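Local coordinates for pesticidal crystal protein Cry4Aa (Bacillus thuringiensis, PDB 2C9K), which kills mosquito larvae by binding to midgut epithelial cells and promoting their colloid-osmotic lysis, at residues Thr20-Ala26 with Asn155-Phe160; Ile8-Thr12 with Thr32-Leu37. All coordinates share one frame; numbering follows the deposited sequence.

Contact 1 of 2, residues Thr20-Ala26 with Asn155-Phe160; sequences TTPLGLA and NQAVKF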
ATOM      1  N   THR A  20      -3.063  21.254  -8.521  1.00 60.03           N
ATOM      2  CA  THR A  20      -3.376  21.143  -9.951  1.00 59.79           C
ATOM      3  C   THR A  20      -2.823  22.382 -10.657  1.00 59.21           C
ATOM      4  O   THR A  20      -3.382  23.476 -10.541  1.00 58.60           O
ATOM      5  CB  THR A  20      -4.902  21.043 -10.197  1.00 60.30           C
ATOM      6  OG1 THR A  20      -5.175  21.165 -11.600  1.00 59.86           O
ATOM      7  CG2 THR A  20      -5.637  22.129  -9.434  1.00 61.07           C
ATOM      8  N   THR A  21      -1.733  22.206 -11.401  1.00 58.47           N
ATOM      9  CA  THR A  21      -1.098  23.332 -12.071  1.00 57.52           C
ATOM     10  C   THR A  21      -0.485  23.043 -13.455  1.00 58.34           C
ATOM     11  O   THR A  21      -0.220  21.891 -13.806  1.00 57.50           O
ATOM     12  CB  THR A  21      -0.014  23.906 -11.155  1.00 56.51           C
ATOM     13  OG1 THR A  21       0.646  22.826 -10.474  1.00 54.68           O
ATOM     14  CG2 THR A  21      -0.625  24.855 -10.127  1.00 55.16           C
ATOM     15  N   PRO A  22      -0.255  24.099 -14.259  1.00 59.66           N
ATOM     16  CA  PRO A  22       0.320  24.030 -15.607  1.00 59.85           C
ATOM     17  C   PRO A  22       1.640  23.266 -15.708  1.00 60.49           C
ATOM     18  O   PRO A  22       2.081  22.934 -16.807  1.00 61.68           O
ATOM     19  CB  PRO A  22       0.489  25.498 -15.982  1.00 59.04           C
ATOM     20  CG  PRO A  22      -0.674  26.129 -15.319  1.00 60.23           C
ATOM     21  CD  PRO A  22      -0.670  25.480 -13.952  1.00 60.09           C
ATOM     22  N   LEU A  23       2.279  22.995 -14.573  1.00 59.96           N
ATOM     23  CA  LEU A  23       3.543  22.266 -14.580  1.00 58.61           C
ATOM     24  C   LEU A  23       3.381  20.927 -13.883  1.00 57.70           C
ATOM     25  O   LEU A  23       4.349  20.193 -13.705  1.00 58.00           O
ATOM     26  CB  LEU A  23       4.645  23.077 -13.894  1.00 59.72           C
ATOM     27  CG  LEU A  23       4.982  24.456 -14.476  1.00 61.12           C
ATOM     28  CD1 LEU A  23       3.872  25.443 -14.118  1.00 62.01           C
ATOM     29  CD2 LEU A  23       6.316  24.944 -13.919  1.00 60.50           C
ATOM     30  N   GLY A  24       2.148  20.620 -13.492  0.50 56.47           N
ATOM     31  CA  GLY A  24       1.853  19.363 -12.827  0.50 54.97           C
ATOM     32  C   GLY A  24       2.827  18.953 -11.739  0.50 54.26           C
ATOM     33  O   GLY A  24       3.537  19.787 -11.173  0.50 53.75           O
ATOM     34  N   LEU A  25       2.855  17.654 -11.453  1.00 53.73           N
ATOM     35  CA  LEU A  25       3.731  17.092 -10.428  1.00 53.41           C
ATOM     36  C   LEU A  25       5.176  17.000 -10.904  1.00 52.97           C
ATOM     37  O   LEU A  25       6.006  16.369 -10.254  1.00 52.13           O
ATOM     38  CB  LEU A  25       3.250  15.688 -10.022  1.00 52.87           C
ATOM     39  CG  LEU A  25       1.946  15.490  -9.240  1.00 52.32           C
ATOM     40  CD1 LEU A  25       0.751  15.954 -10.057  1.00 51.74           C
ATOM     41  CD2 LEU A  25       1.804  14.015  -8.888  1.00 51.43           C
ATOM     42  N   ALA A  26       5.470  17.631 -12.038  1.00 53.02           N
ATOM     43  CA  ALA A  26       6.815  17.611 -12.608  1.00 53.50           C
ATOM     44  C   ALA A  26       7.794  18.552 -11.899  1.00 53.44           C
ATOM     45  O   ALA A  26       8.721  18.104 -11.229  1.00 53.76           O
ATOM     46  CB  ALA A  26       6.751  17.948 -14.095  1.00 52.61           C
ATOM     47  N   ASN A 155       0.657  13.487 -17.675  1.00 36.50           N
ATOM     48  CA  ASN A 155      -0.343  14.137 -16.833  1.00 35.33           C
ATOM     49  C   ASN A 155      -0.058  15.623 -16.870  1.00 34.41           C
ATOM     50  O   ASN A 155      -0.973  16.440 -16.913  1.00 32.58           O
ATOM     51  CB  ASN A 155      -0.256  13.612 -15.384  1.00 34.58           C
ATOM     52  CG  ASN A 155      -1.134  14.399 -14.410  1.00 33.37           C
ATOM     53  OD1 ASN A 155      -0.730  15.434 -13.884  1.00 32.95           O
ATOM     54  ND2 ASN A 155      -2.344  13.908 -14.176  1.00 33.94           N
ATOM     55  N   GLN A 156       1.226  15.960 -16.871  1.00 35.28           N
ATOM     56  CA  GLN A 156       1.654  17.353 -16.896  1.00 37.69           C
ATOM     57  C   GLN A 156       1.318  17.991 -18.250  1.00 37.05           C
ATOM     58  O   GLN A 156       0.775  19.095 -18.311  1.00 34.63           O
ATOM     59  CB  GLN A 156       3.160  17.437 -16.618  1.00 39.14           C
ATOM     60  CG  GLN A 156       3.661  18.840 -16.340  1.00 44.59           C
ATOM     61  CD  GLN A 156       3.512  19.773 -17.539  1.00 48.79           C
ATOM     62  OE1 GLN A 156       4.258  19.673 -18.520  1.00 51.00           O
ATOM     63  NE2 GLN A 156       2.537  20.677 -17.467  1.00 47.96           N
ATOM     64  N   ALA A 157       1.637  17.275 -19.325  1.00 37.40           N
ATOM     65  CA  ALA A 157       1.379  17.734 -20.683  1.00 37.54           C
ATOM     66  C   ALA A 157      -0.088  18.073 -20.845  1.00 38.16           C
ATOM     67  O   ALA A 157      -0.434  19.121 -21.383  1.00 40.15           O
ATOM     68  CB  ALA A 157       1.774  16.656 -21.685  1.00 37.53           C
ATOM     69  N   VAL A 158      -0.955  17.178 -20.388  1.00 37.48           N
ATOM     70  CA  VAL A 158      -2.385  17.412 -20.484  1.00 37.40           C
ATOM     71  C   VAL A 158      -2.751  18.701 -19.762  1.00 38.37           C
ATOM     72  O   VAL A 158      -3.466  19.538 -20.299  1.00 38.28           O
ATOM     73  CB  VAL A 158      -3.177  16.251 -19.875  1.00 36.35           C
ATOM     74  CG1 VAL A 158      -4.635  16.629 -19.745  1.00 36.43           C
ATOM     75  CG2 VAL A 158      -3.041  15.026 -20.757  1.00 37.01           C
ATOM     76  N   LYS A 159      -2.253  18.858 -18.542  1.00 41.43           N
ATOM     77  CA  LYS A 159      -2.534  20.056 -17.754  1.00 43.22           C
ATOM     78  C   LYS A 159      -1.979  21.291 -18.446  1.00 42.77           C
ATOM     79  O   LYS A 159      -2.667  22.301 -18.576  1.00 41.88           O
ATOM     80  CB  LYS A 159      -1.909  19.947 -16.360  1.00 44.06           C
ATOM     81  CG  LYS A 159      -2.530  18.890 -15.463  1.00 46.03           C
ATOM     82  CD  LYS A 159      -1.842  18.903 -14.105  1.00 49.23           C
ATOM     83  CE  LYS A 159      -2.363  17.820 -13.178  1.00 50.67           C
ATOM     84  NZ  LYS A 159      -1.571  17.805 -11.917  1.00 52.58           N
ATOM     85  N   PHE A 160      -0.724  21.192 -18.875  1.00 43.07           N
ATOM     86  CA  PHE A 160      -0.031  22.279 -19.550  1.00 43.22           C
ATOM     87  C   PHE A 160      -0.833  22.836 -20.728  1.00 44.37           C
ATOM     88  O   PHE A 160      -0.964  24.053 -20.894  1.00 43.78           O
ATOM     89  CB  PHE A 160       1.330  21.788 -20.049  1.00 42.36           C
ATOM     90  CG  PHE A 160       2.157  22.859 -20.690  1.00 42.71           C
ATOM     91  CD1 PHE A 160       2.698  23.885 -19.925  1.00 42.16           C
ATOM     92  CD2 PHE A 160       2.365  22.863 -22.066  1.00 43.01           C
ATOM     93  CE1 PHE A 160       3.431  24.902 -20.518  1.00 42.89           C
ATOM     94  CE2 PHE A 160       3.099  23.878 -22.672  1.00 42.68           C
ATOM     95  CZ  PHE A 160       3.632  24.902 -21.896  1.00 42.34           C
TER
HETATM   96  O   HOH W   1       2.419  15.550 -13.240  1.00 30.49           O
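Lys159 lies lengthwise against the loop segment Thr20-Ala26, its chain in van der Waals packing along the loop. Its CG sits beside the backbone N (chi1 -68°) and the rest is fully extended, which carries the methylenes past the turn: CD lies against the carbonyl oxygen Thr21 O at 3.4 Å, and NZ ends 3.5 Å from the Leu25 methyl CD1. Nearly one turn earlier in the helix, Ala26 CB rests on Gln156 CG at 3.9 Å.

The polar links are indirect or weak. One water joins the segments, accepting from Leu25 N at 2.8 Å and donating to Asn155 OD1 at 3.2 Å; the amide nitrogen of Asn155 bonds instead to Tyr246 O. Pro22 O meets the edge of the Phe160 ring, in its plane, with CD1 3.3 Å away, and also receives a CH...O contact from Phe160 CA. Gln156 OE1, the side-chain amide oxygen, is hydrogen-bonded to Tyr84 OH of helix 77-89.

Within the loop, Thr21 to Gly24 form a type I beta turn closed by Gly24 N to Thr21 O at 2.7 Å. Gly24, the last residue of the turn, has positive phi (45°), a value that favours glycine, and brings its CA to 3.9 Å from Lys159 NZ.

This is a loop-on-helix contact of the all-helical N-terminal domain of three-domain delta endotoxins, in which the link between helices 5-16 and 29-37 packs on helix 140-164.

Contact 2 of 2, residues Ile8-Thr12 with Thr32-Leu37; sequences IVVGT and TLIPVL
Ile8 O is gripped twice by Thr12, through the helical N-H at 2.9 Å and through OG1 at 3.0 Å. The hydroxyl does not lie in the plane of the carbonyl but stands 39° out of it. Thr12 chi1 of -50° sets OG1 beside its own backbone N, which is what lets it fold back one turn onto Ile8 O. The bond holds the Thr12 rotation; Thr12 and Thr32 then meet tip to tip, with Thr12 OG1 3.6 Å from Thr32 CG2. Arg414, from a loop, touches Thr32.

The two segments run antiparallel, at 177° between their directions, with axes 10.3 Å apart. They form a hairpin of helices 5-16 and 29-37 in the helical bundle of the N-terminal domain, the part of the delta endotoxins generally associated with pore formation.

Between the backbones the filling is aliphatic. Val9 CG1 packs on Leu33 CD2 at 3.7 Å, the two side chains crossing at about a right angle, and Val9 CG2 also lies near that methyl. The same CG2 touches Val36 CG1 and Leu37 CD2, both at 4.2 Å, so one valine spans three residues of the partner helix. On the other flank Ile8 CG2 meets Val36 CG2 at 4.1 Å, on an oblique crossing. Gln145 and Leu149 of helix 140-164 back this layer: Gln145 touches both Val9 and Leu37, Leu149 touches Leu33. Pro35 has no N-H to give to the preceding turn, and the helix kinks there, while Val36 N and Leu37 N keep their backbone bonds to Thr32 O and Leu33 O.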
ATOM      1  N   ILE A   8       9.902   6.331  -0.420  1.00 26.37           N
ATOM      2  CA  ILE A   8       9.986   7.778  -0.654  1.00 26.19           C
ATOM      3  C   ILE A   8       9.295   8.175  -1.962  1.00 26.89           C
ATOM      4  O   ILE A   8       8.543   9.143  -2.014  1.00 27.45           O
ATOM      5  CB  ILE A   8      11.442   8.288  -0.743  1.00 25.55           C
ATOM      6  CG1 ILE A   8      12.133   8.195   0.620  1.00 22.88           C
ATOM      7  CG2 ILE A   8      11.437   9.741  -1.223  1.00 25.16           C
ATOM      8  CD1 ILE A   8      13.611   8.499   0.567  1.00 14.71           C
ATOM      9  N   VAL A   9       9.576   7.441  -3.029  1.00 27.49           N
ATOM     10  CA  VAL A   9       8.955   7.735  -4.305  1.00 27.25           C
ATOM     11  C   VAL A   9       7.441   7.683  -4.136  1.00 28.44           C
ATOM     12  O   VAL A   9       6.713   8.475  -4.731  1.00 30.64           O
ATOM     13  CB  VAL A   9       9.367   6.709  -5.376  1.00 26.11           C
ATOM     14  CG1 VAL A   9       8.550   6.931  -6.639  1.00 24.03           C
ATOM     15  CG2 VAL A   9      10.851   6.833  -5.673  1.00 23.59           C
ATOM     16  N   VAL A  10       6.964   6.748  -3.324  1.00 27.91           N
ATOM     17  CA  VAL A  10       5.531   6.617  -3.111  1.00 28.35           C
ATOM     18  C   VAL A  10       5.026   7.780  -2.275  1.00 28.33           C
ATOM     19  O   VAL A  10       3.935   8.300  -2.510  1.00 28.30           O
ATOM     20  CB  VAL A  10       5.197   5.283  -2.414  1.00 28.59           C
ATOM     21  CG1 VAL A  10       3.718   5.213  -2.084  1.00 28.75           C
ATOM     22  CG2 VAL A  10       5.576   4.135  -3.320  1.00 27.31           C
ATOM     23  N   GLY A  11       5.836   8.193  -1.306  1.00 27.76           N
ATOM     24  CA  GLY A  11       5.464   9.304  -0.454  1.00 26.56           C
ATOM     25  C   GLY A  11       5.321  10.609  -1.214  1.00 26.13           C
ATOM     26  O   GLY A  11       4.437  11.408  -0.908  1.00 27.06           O
ATOM     27  N   THR A  12       6.177  10.823  -2.208  0.50 25.41           N
ATOM     28  CA  THR A  12       6.154  12.045  -3.002  0.50 25.95           C
ATOM     29  C   THR A  12       4.939  12.158  -3.905  0.50 25.32           C
ATOM     30  O   THR A  12       4.398  13.241  -4.097  0.50 24.88           O
ATOM     31  CB  THR A  12       7.393  12.144  -3.882  0.50 27.17           C
ATOM     32  OG1 THR A  12       8.555  11.928  -3.079  1.00 30.26           O
ATOM     33  CG2 THR A  12       7.481  13.518  -4.519  1.00 29.65           C
ATOM     34  N   THR A  32      12.367  15.982  -6.349  1.00 42.41           N
ATOM     35  CA  THR A  32      12.640  14.920  -5.392  1.00 40.53           C
ATOM     36  C   THR A  32      12.967  13.605  -6.079  1.00 38.86           C
ATOM     37  O   THR A  32      13.948  12.943  -5.741  1.00 38.46           O
ATOM     38  CB  THR A  32      11.439  14.680  -4.483  1.00 42.17           C
ATOM     39  OG1 THR A  32      11.170  15.868  -3.730  1.00 43.25           O
ATOM     40  CG2 THR A  32      11.716  13.514  -3.532  1.00 42.67           C
ATOM     41  N   LEU A  33      12.139  13.226  -7.042  1.00 36.83           N
ATOM     42  CA  LEU A  33      12.345  11.978  -7.761  1.00 35.30           C
ATOM     43  C   LEU A  33      13.719  11.835  -8.421  1.00 34.36           C
ATOM     44  O   LEU A  33      14.367  10.804  -8.256  1.00 36.28           O
ATOM     45  CB  LEU A  33      11.236  11.784  -8.794  1.00 34.47           C
ATOM     46  CG  LEU A  33       9.858  11.591  -8.159  1.00 34.66           C
ATOM     47  CD1 LEU A  33       8.794  11.492  -9.243  1.00 34.43           C
ATOM     48  CD2 LEU A  33       9.869  10.343  -7.287  1.00 33.41           C
ATOM     49  N   ILE A  34      14.172  12.850  -9.153  0.50 32.58           N
ATOM     50  CA  ILE A  34      15.476  12.778  -9.814  0.50 31.64           C
ATOM     51  C   ILE A  34      16.626  12.491  -8.843  0.50 30.74           C
ATOM     52  O   ILE A  34      17.436  11.597  -9.078  0.50 29.17           O
ATOM     53  CB  ILE A  34      15.784  14.073 -10.582  0.50 32.32           C
ATOM     54  CG1 ILE A  34      14.723  14.301 -11.655  1.00 33.03           C
ATOM     55  CG2 ILE A  34      17.149  13.977 -11.242  1.00 33.74           C
ATOM     56  CD1 ILE A  34      14.906  15.599 -12.418  1.00 34.59           C
ATOM     57  N   PRO A  35      16.726  13.257  -7.749  1.00 31.21           N
ATOM     58  CA  PRO A  35      17.793  13.047  -6.760  1.00 31.45           C
ATOM     59  C   PRO A  35      17.703  11.674  -6.077  1.00 31.43           C
ATOM     60  O   PRO A  35      18.718  11.083  -5.701  1.00 32.33           O
ATOM     61  CB  PRO A  35      17.571  14.184  -5.762  1.00 30.22           C
ATOM     62  CG  PRO A  35      16.978  15.264  -6.603  1.00 31.45           C
ATOM     63  CD  PRO A  35      16.003  14.513  -7.479  1.00 32.20           C
ATOM     64  N   VAL A  36      16.479  11.182  -5.913  1.00 30.59           N
ATOM     65  CA  VAL A  36      16.234   9.896  -5.273  1.00 30.65           C
ATOM     66  C   VAL A  36      16.503   8.718  -6.213  1.00 30.25           C
ATOM     67  O   VAL A  36      16.973   7.660  -5.778  1.00 29.76           O
ATOM     68  CB  VAL A  36      14.776   9.809  -4.766  1.00 31.19           C
ATOM     69  CG1 VAL A  36      14.480   8.409  -4.261  1.00 32.09           C
ATOM     70  CG2 VAL A  36      14.549  10.826  -3.658  1.00 31.00           C
ATOM     71  N   LEU A  37      16.213   8.909  -7.496  1.00 29.01           N
ATOM     72  CA  LEU A  37      16.409   7.864  -8.498  1.00 28.87           C
ATOM     73  C   LEU A  37      17.725   7.982  -9.281  1.00 29.50           C
ATOM     74  O   LEU A  37      18.120   7.050  -9.992  1.00 30.07           O
ATOM     75  CB  LEU A  37      15.228   7.861  -9.475  1.00 27.00           C
ATOM     76  CG  LEU A  37      13.866   7.513  -8.874  1.00 25.09           C
ATOM     77  CD1 LEU A  37      12.778   7.797  -9.879  1.00 24.95           C
ATOM     78  CD2 LEU A  37      13.852   6.056  -8.461  1.00 24.72           C
TER

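The two contacts interleave along the chain: the loop segment Thr20-Ala26 of contact 1 lies in the link between the two helices that pair in contact 2. They do not touch, their centres being 18 Å apart and their nearest atoms about 6 Å. Helix 140-164 is common ground, since residues Asn155-Phe160 receive the loop, while Gln145 and Leu149, farther toward its start, support the helix pair. Helix 77-89 lies beside both: Tyr84 at contact 1, and Phe78 and Ile81 against Ile34 on segment Thr32-Leu37, a residue that takes no part in the pairing. Contact 1 lies farther out, 25 Å from the centre of the chain against 16 Å. Both are structural packing within the helical domain.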